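Local coordinates for protein GCN5-related N-acetyltransferase (Kribbella flavida, PDB 4IUS) that probably transfers an acyl group, such as the acetyl group of acetyl-CoA, to an amine, as in other GCN5-related N-acetyltransferases, at residues F119-V128 with G162-G170; I140-D148 with E187-H195. The protein carries 1 engineered substitution. All coordinates share one frame; numbering follows the deposited sequence.

Contact 1: residues F119-V128 with G162-G170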
loop_
_atom_site.group_PDB
_atom_site.type_symbol
_atom_site.label_atom_id
_atom_site.label_comp_id
_atom_site.label_asym_id
_atom_site.label_seq_id
_atom_site.Cartn_x
_atom_site.Cartn_y
_atom_site.Cartn_z
ATOM N N PHE A 119 4.506 -16.560 19.739
ATOM C CA PHE A 119 5.612 -16.946 18.873
ATOM C C PHE A 119 6.020 -18.398 19.176
ATOM O O PHE A 119 6.193 -18.740 20.359
ATOM C CB PHE A 119 6.811 -16.026 19.113
ATOM C CG PHE A 119 6.737 -14.690 18.399
ATOM C CD1 PHE A 119 5.589 -13.924 18.359
ATOM C CD2 PHE A 119 7.819 -14.275 17.681
ATOM C CE1 PHE A 119 5.590 -12.724 17.678
ATOM C CE2 PHE A 119 7.811 -13.092 16.977
ATOM C CZ PHE A 119 6.707 -12.323 16.985
ATOM N N PRO A 120 6.188 -19.255 18.137
ATOM C CA PRO A 120 6.668 -20.604 18.368
ATOM C C PRO A 120 8.095 -20.632 18.912
ATOM O O PRO A 120 8.812 -19.641 18.868
ATOM C CB PRO A 120 6.610 -21.252 16.992
ATOM C CG PRO A 120 5.788 -20.379 16.156
ATOM C CD PRO A 120 5.858 -19.015 16.726
ATOM N N ALA A 121 8.509 -21.791 19.397
ATOM C CA ALA A 121 9.872 -21.972 19.895
ATOM C C ALA A 121 10.891 -21.610 18.802
ATOM O O ALA A 121 10.719 -21.961 17.635
ATOM C CB ALA A 121 10.090 -23.426 20.355
ATOM N N GLY A 122 11.931 -20.886 19.198
ATOM C CA GLY A 122 13.000 -20.495 18.272
ATOM C C GLY A 122 12.745 -19.225 17.496
ATOM O O GLY A 122 13.647 -18.759 16.799
ATOM N N VAL A 123 11.530 -18.680 17.594
ATOM C CA VAL A 123 11.127 -17.565 16.748
ATOM C C VAL A 123 11.177 -16.269 17.570
ATOM O O VAL A 123 10.650 -16.199 18.684
ATOM C CB VAL A 123 9.730 -17.782 16.117
ATOM C CG1 VAL A 123 9.362 -16.639 15.196
ATOM C CG2 VAL A 123 9.655 -19.093 15.360
ATOM N N THR A 124 11.832 -15.248 17.018
ATOM C CA THR A 124 11.972 -13.965 17.678
ATOM C C THR A 124 11.653 -12.866 16.651
ATOM O O THR A 124 11.545 -13.132 15.454
ATOM C CB THR A 124 13.402 -13.805 18.252
ATOM O OG1 THR A 124 14.363 -13.823 17.171
ATOM C CG2 THR A 124 13.761 -14.901 19.270
ATOM N N ALA A 125 11.569 -11.640 17.104
ATOM C CA ALA A 125 11.322 -10.499 16.238
ATOM C C ALA A 125 12.226 -9.345 16.599
ATOM O O ALA A 125 12.555 -9.169 17.771
ATOM C CB ALA A 125 9.893 -10.015 16.346
ATOM N N ALA A 126 12.582 -8.554 15.599
ATOM C CA ALA A 126 13.338 -7.352 15.814
ATOM C C ALA A 126 12.965 -6.318 14.757
ATOM O O ALA A 126 12.903 -6.620 13.573
ATOM C CB ALA A 126 14.841 -7.644 15.715
ATOM N N VAL A 127 12.824 -5.061 15.151
ATOM C CA VAL A 127 12.664 -3.961 14.233
ATOM C C VAL A 127 13.950 -3.816 13.403
ATOM O O VAL A 127 15.064 -3.950 13.915
ATOM C CB VAL A 127 12.373 -2.660 15.003
ATOM C CG1 VAL A 127 13.628 -2.169 15.722
ATOM C CG2 VAL A 127 11.808 -1.595 14.077
ATOM N N VAL A 128 13.812 -3.515 12.120
ATOM C CA VAL A 128 14.952 -3.232 11.249
ATOM C C VAL A 128 15.655 -1.964 11.724
ATOM O O VAL A 128 15.011 -0.940 11.940
ATOM C CB VAL A 128 14.497 -3.067 9.794
ATOM C CG1 VAL A 128 15.557 -2.436 8.938
ATOM C CG2 VAL A 128 14.093 -4.405 9.243
ATOM N N GLY A 162 9.004 1.971 8.608
ATOM C CA GLY A 162 9.927 1.017 9.140
ATOM C C GLY A 162 9.617 -0.390 8.683
ATOM O O GLY A 162 8.710 -0.615 7.909
ATOM N N ALA A 163 10.391 -1.331 9.193
ATOM C CA ALA A 163 10.197 -2.722 8.864
ATOM C C ALA A 163 10.608 -3.584 10.040
ATOM O O ALA A 163 11.287 -3.115 10.941
ATOM C CB ALA A 163 10.917 -3.119 7.571
ATOM N N VAL A 164 10.246 -4.862 9.965
ATOM C CA VAL A 164 10.586 -5.843 10.999
ATOM C C VAL A 164 11.111 -7.116 10.331
ATOM O O VAL A 164 10.753 -7.412 9.198
ATOM C CB VAL A 164 9.374 -6.164 11.924
ATOM C CG1 VAL A 164 8.784 -4.875 12.492
ATOM C CG2 VAL A 164 8.339 -7.043 11.233
ATOM N N LEU A 165 11.932 -7.833 11.071
ATOM C CA LEU A 165 12.339 -9.176 10.702
ATOM C C LEU A 165 11.912 -10.136 11.787
ATOM O O LEU A 165 12.140 -9.910 12.985
ATOM C CB LEU A 165 13.874 -9.228 10.536
ATOM C CG LEU A 165 14.408 -8.438 9.325
ATOM C CD1 LEU A 165 15.934 -8.380 9.360
ATOM C CD2 LEU A 165 13.923 -9.011 7.989
ATOM N N ILE A 166 11.331 -11.240 11.342
ATOM C CA ILE A 166 11.044 -12.399 12.177
ATOM C C ILE A 166 12.186 -13.379 11.934
ATOM O O ILE A 166 12.513 -13.673 10.765
ATOM C CB ILE A 166 9.698 -13.046 11.811
ATOM C CG1 ILE A 166 8.554 -12.083 11.935
ATOM C CG2 ILE A 166 9.462 -14.338 12.577
ATOM C CD1 ILE A 166 8.350 -11.565 13.306
ATOM N N ARG A 167 12.811 -13.857 13.006
ATOM C CA ARG A 167 13.964 -14.730 12.912
ATOM C C ARG A 167 13.653 -16.084 13.491
ATOM O O ARG A 167 12.925 -16.198 14.473
ATOM C CB ARG A 167 15.125 -14.111 13.646
ATOM C CG ARG A 167 15.377 -12.645 13.265
ATOM C CD ARG A 167 15.070 -11.668 14.390
ATOM N NE ARG A 167 15.930 -12.047 15.506
ATOM C CZ ARG A 167 17.231 -11.790 15.568
ATOM N NH1 ARG A 167 17.989 -12.322 16.538
ATOM N NH2 ARG A 167 17.783 -10.978 14.672
HETATM N N MSE A 168 14.225 -17.094 12.877
HETATM C CA MSE A 168 14.185 -18.443 13.387
HETATM C C MSE A 168 15.620 -18.847 13.738
HETATM O O MSE A 168 16.508 -18.809 12.862
HETATM C CB MSE A 168 13.571 -19.358 12.328
HETATM C CG MSE A 168 13.503 -20.814 12.714
HETATM SE SE MSE A 168 12.332 -21.251 14.186
HETATM C CE MSE A 168 10.674 -21.331 13.174
ATOM N N ASP A 169 15.849 -19.162 14.991
ATOM C CA ASP A 169 17.188 -19.464 15.461
ATOM C C ASP A 169 18.172 -18.381 14.974
ATOM O O ASP A 169 19.309 -18.674 14.595
ATOM C CB ASP A 169 17.604 -20.873 15.031
ATOM C CG ASP A 169 16.732 -21.937 15.627
ATOM O OD1 ASP A 169 16.311 -21.787 16.803
ATOM O OD2 ASP A 169 16.471 -22.902 14.919
ATOM N N GLY A 170 17.741 -17.115 15.071
ATOM C CA GLY A 170 18.627 -15.991 14.786
ATOM C C GLY A 170 18.785 -15.575 13.322
ATOM O O GLY A 170 19.459 -14.609 13.002
HETATM O O HOH W 1 15.344 -16.367 16.630
HETATM O O HOH W 2 12.798 0.045 10.478
#
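Ile166 packs against Phe119, Val123 and Ala125. Its CB sits 4.1 Å from Thr124 O. Branch CG2 points anti to the backbone N and presses on Val123 CG1 at 3.5 Å, a tight carbon pair. The other branch, CG1, lies beside the backbone N (chi1 -58°), and a second bend (chi2 -62°) turns CD1 toward strand 123-127. There CD1 meets Ala125 CB at 3.7 Å and approaches the Phe119 ring obliquely, 4.0 Å from CE2. Strands 123-127 and 161-168 pair antiparallel at one edge of the central GNAT sheet, with 123-127 outermost. Phe119, Ala125, Val164 and Ile166 face helix 202-216. Val128, Ala163 and Leu165 face helix 131-141 on the other side of the sheet. Thr124 and Arg167 form a hydrogen-bonded pair by their backbones. Their side chains also join: in one of two Arg167 conformers, NE donates to Thr124 OG1 at 2.9 Å, with the oxygen at the guanidinium edge and in its plane. Water 1 links Thr124 OG1 to Gly122 O and Gly170 N. Gly122 O also accepts from Asp169 N at 2.9 Å. At the far end, Val128 N donates to Ala163 O at 2.8 Å, from above the carbonyl plane, and Val128 CG2 touches Ala163 CB.

Contact 2: residues I140-D148 with E187-H195; sequences IAGDAYETD and EVAGVGTLH
Strand 185-193, the fourth strand of the GNAT core, is met here by the end of helix 131-141 and the loop after it, from Ile140 and Ala141 at Gly192 to Asp148 at Glu187. Ile140 CG2 rests against Gly192 O at 3.7 Å. Its CG1 meets Leu194 CD2 at 4.0 Å, and these two side chains cross at about a right angle. Ala141 CB touches Gly190 O at 3.5 Å. The backbones come close here, with Ala141 CA 4.4 Å from Gly192 CA, and Gly192 brings no side chain between them. Ala141 also begins a type I turn, closed by Ala144 N on Ala141 O, which leads the chain back along the strand. In one of its two conformers Glu146 bends at CG and lays OE2 beside Ala189 CB at 3.8 Å and near Gly190.

Glu187 CG is anti to the backbone N (chi1 -177°) and the chain runs on extended, which lifts its carboxylate to the loop. There, in one of the two conformers of Asp148, its OD2 lies 2.5 Å from Glu187 OE1, and the two carboxylate planes are 85° apart. Asp148 OD1 forms a salt bridge with Arg44. An alanine in place of Glu187 would remove the carboxylate, probably leaving Asp148 OD2, in that conformer, without its close oxygen neighbour and opening a gap next to Trp224.

Further along, Thr193 makes a weak hydrogen bond to a bound malonate, probably from the crystallisation liquor. Ala189 bonds by its backbone to Ala177 and Gly192 to Thr175, so three steps here face two on strand 171-179. With the positive phi of Gly190 (65°), this is consistent with the beta bulge characteristic of the fourth strand in GNAT acetyltransferases, where acetyl-CoA is usually bound.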
loop_
_atom_site.group_PDB
_atom_site.type_symbol
_atom_site.label_atom_id
_atom_site.label_comp_id
_atom_site.label_asym_id
_atom_site.label_seq_id
_atom_site.Cartn_x
_atom_site.Cartn_y
_atom_site.Cartn_z
ATOM N N ILE A 140 13.764 -10.820 1.330
ATOM C CA ILE A 140 12.775 -11.821 1.741
ATOM C C ILE A 140 11.447 -11.570 1.059
ATOM O O ILE A 140 10.829 -12.511 0.572
ATOM C CB ILE A 140 12.636 -11.892 3.270
ATOM C CG1 ILE A 140 13.942 -12.347 3.931
ATOM C CG2 ILE A 140 11.399 -12.692 3.657
ATOM C CD1 ILE A 140 13.991 -12.057 5.424
ATOM N N ALA A 141 11.016 -10.309 1.004
ATOM C CA ALA A 141 9.745 -9.904 0.371
ATOM C C ALA A 141 9.823 -9.829 -1.157
ATOM O O ALA A 141 8.808 -9.717 -1.785
ATOM C CB ALA A 141 9.340 -8.550 0.895
ATOM N N GLY A 142 11.002 -9.917 -1.753
ATOM C CA GLY A 142 11.281 -9.411 -3.090
ATOM C C GLY A 142 10.526 -9.875 -4.293
ATOM O O GLY A 142 10.429 -9.138 -5.274
ATOM N N ASP A 143 10.101 -11.128 -4.287
ATOM C CA ASP A 143 9.385 -11.701 -5.432
ATOM C C ASP A 143 7.867 -11.458 -5.333
ATOM O O ASP A 143 7.137 -11.675 -6.299
ATOM C CB ASP A 143 9.743 -13.192 -5.624
ATOM C CG ASP A 143 9.433 -14.068 -4.402
ATOM O OD1 ASP A 143 9.415 -13.564 -3.256
ATOM O OD2 ASP A 143 9.219 -15.291 -4.602
ATOM N N ALA A 144 7.417 -10.917 -4.197
ATOM C CA ALA A 144 6.018 -10.576 -3.990
ATOM C C ALA A 144 5.646 -9.281 -4.760
ATOM O O ALA A 144 6.458 -8.380 -4.929
ATOM C CB ALA A 144 5.738 -10.425 -2.493
ATOM N N TYR A 145 4.394 -9.186 -5.160
ATOM C CA TYR A 145 3.852 -7.985 -5.795
ATOM C C TYR A 145 3.774 -6.860 -4.764
ATOM O O TYR A 145 3.091 -6.996 -3.751
ATOM C CB TYR A 145 2.435 -8.249 -6.347
ATOM C CG TYR A 145 1.844 -7.079 -7.133
ATOM C CD1 TYR A 145 2.130 -6.904 -8.499
ATOM C CD2 TYR A 145 1.003 -6.154 -6.518
ATOM C CE1 TYR A 145 1.599 -5.826 -9.214
ATOM C CE2 TYR A 145 0.469 -5.069 -7.223
ATOM C CZ TYR A 145 0.766 -4.905 -8.572
ATOM O OH TYR A 145 0.241 -3.842 -9.284
ATOM N N GLU A 146 4.463 -5.761 -5.037
ATOM C CA GLU A 146 4.556 -4.664 -4.110
ATOM C C GLU A 146 4.704 -3.349 -4.808
ATOM O O GLU A 146 5.690 -3.140 -5.449
ATOM C CB GLU A 146 5.789 -4.832 -3.273
ATOM C CG GLU A 146 5.494 -4.585 -1.844
ATOM C CD GLU A 146 6.394 -3.589 -1.204
ATOM O OE1 GLU A 146 7.569 -3.423 -1.643
ATOM O OE2 GLU A 146 5.899 -2.995 -0.234
ATOM N N THR A 147 3.716 -2.472 -4.678
ATOM C CA THR A 147 3.750 -1.189 -5.387
ATOM C C THR A 147 3.729 0.027 -4.462
ATOM O O THR A 147 3.846 1.159 -4.928
ATOM C CB THR A 147 2.641 -1.077 -6.453
ATOM O OG1 THR A 147 1.351 -1.258 -5.864
ATOM C CG2 THR A 147 2.871 -2.095 -7.586
ATOM N N ASP A 148 3.660 -0.207 -3.155
ATOM C CA ASP A 148 3.619 0.888 -2.175
ATOM C C ASP A 148 4.924 0.944 -1.393
ATOM O O ASP A 148 5.887 0.230 -1.719
ATOM C CB ASP A 148 2.373 0.764 -1.270
ATOM C CG ASP A 148 1.090 1.254 -1.976
ATOM O OD1 ASP A 148 1.213 1.667 -3.156
ATOM O OD2 ASP A 148 -0.016 1.257 -1.379
ATOM N N GLU A 187 0.054 2.159 6.124
ATOM C CA GLU A 187 -0.150 0.953 5.373
ATOM C C GLU A 187 0.891 -0.070 5.777
ATOM O O GLU A 187 2.083 0.251 5.756
ATOM C CB GLU A 187 -0.081 1.221 3.875
ATOM C CG GLU A 187 -0.362 -0.057 3.083
ATOM C CD GLU A 187 -0.130 0.010 1.584
ATOM O OE1 GLU A 187 0.280 1.079 1.120
ATOM O OE2 GLU A 187 -0.385 -1.019 0.899
ATOM N N VAL A 188 0.469 -1.283 6.093
ATOM C CA VAL A 188 1.372 -2.399 6.323
ATOM C C VAL A 188 1.476 -3.152 4.996
ATOM O O VAL A 188 0.453 -3.473 4.365
ATOM C CB VAL A 188 0.896 -3.295 7.479
ATOM C CG1 VAL A 188 1.752 -4.537 7.582
ATOM C CG2 VAL A 188 0.948 -2.502 8.783
ATOM N N ALA A 189 2.700 -3.384 4.527
ATOM C CA ALA A 189 2.948 -3.953 3.213
ATOM C C ALA A 189 4.306 -4.627 3.258
ATOM O O ALA A 189 4.921 -4.777 4.300
ATOM C CB ALA A 189 2.893 -2.864 2.121
ATOM N N GLY A 190 4.769 -5.104 2.138
ATOM C CA GLY A 190 6.080 -5.730 2.093
ATOM C C GLY A 190 6.153 -7.010 2.904
ATOM O O GLY A 190 7.216 -7.360 3.401
ATOM N N VAL A 191 5.055 -7.736 3.027
ATOM C CA VAL A 191 4.999 -8.929 3.827
ATOM C C VAL A 191 5.570 -10.072 2.999
ATOM O O VAL A 191 5.203 -10.265 1.836
ATOM C CB VAL A 191 3.577 -9.285 4.319
ATOM C CG1 VAL A 191 3.581 -10.536 5.212
ATOM C CG2 VAL A 191 3.000 -8.114 5.078
ATOM N N GLY A 192 6.471 -10.857 3.581
ATOM C CA GLY A 192 6.924 -12.062 2.947
ATOM C C GLY A 192 7.595 -13.013 3.887
ATOM O O GLY A 192 7.967 -12.669 4.989
ATOM N N THR A 193 7.756 -14.242 3.413
ATOM C CA THR A 193 8.507 -15.266 4.100
ATOM C C THR A 193 9.378 -15.994 3.123
ATOM O O THR A 193 9.020 -16.134 1.940
ATOM C CB THR A 193 7.617 -16.300 4.804
ATOM O OG1 THR A 193 7.149 -17.272 3.864
ATOM C CG2 THR A 193 6.456 -15.616 5.524
ATOM N N LEU A 194 10.518 -16.459 3.587
ATOM C CA LEU A 194 11.315 -17.341 2.731
ATOM C C LEU A 194 10.494 -18.577 2.343
ATOM O O LEU A 194 9.707 -19.101 3.122
ATOM C CB LEU A 194 12.562 -17.777 3.474
ATOM C CG LEU A 194 13.630 -16.700 3.679
ATOM C CD1 LEU A 194 14.774 -17.372 4.460
ATOM C CD2 LEU A 194 14.091 -16.046 2.364
ATOM N N HIS A 195 10.676 -19.056 1.131
ATOM C CA HIS A 195 9.955 -20.213 0.631
ATOM C C HIS A 195 10.118 -21.422 1.530
ATOM O O HIS A 195 9.153 -22.178 1.770
ATOM C CB HIS A 195 10.416 -20.493 -0.809
ATOM C CG HIS A 195 9.649 -21.573 -1.468
ATOM N ND1 HIS A 195 8.386 -21.410 -1.860
ATOM C CD2 HIS A 195 9.988 -22.886 -1.734
ATOM C CE1 HIS A 195 7.939 -22.566 -2.399
ATOM N NE2 HIS A 195 8.919 -23.471 -2.302
#

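In the fold
The two contacts alternate along the chain: 119-128, 140-148, 162-170, then 187-195. Helix 131-141 follows strand 123-127 and leads, through the loop of contact 2, to strand 161-168 of contact 1. Both contacts reach the same eight-stranded mixed sheet. Contact 1 is at its edge, whereas strand 185-193 of contact 2 lies further in, with strand 171-179 between 185-193 and 161-168. Their centres are about 16 Å apart, yet they touch where Leu165 CD2 packs on Ile140 CD1 at 4.0 Å. Helix 131-141 thus covers one face from the edge strands to strand 185-193, whose counterpart in GNAT enzymes usually borders the acetyl-CoA site.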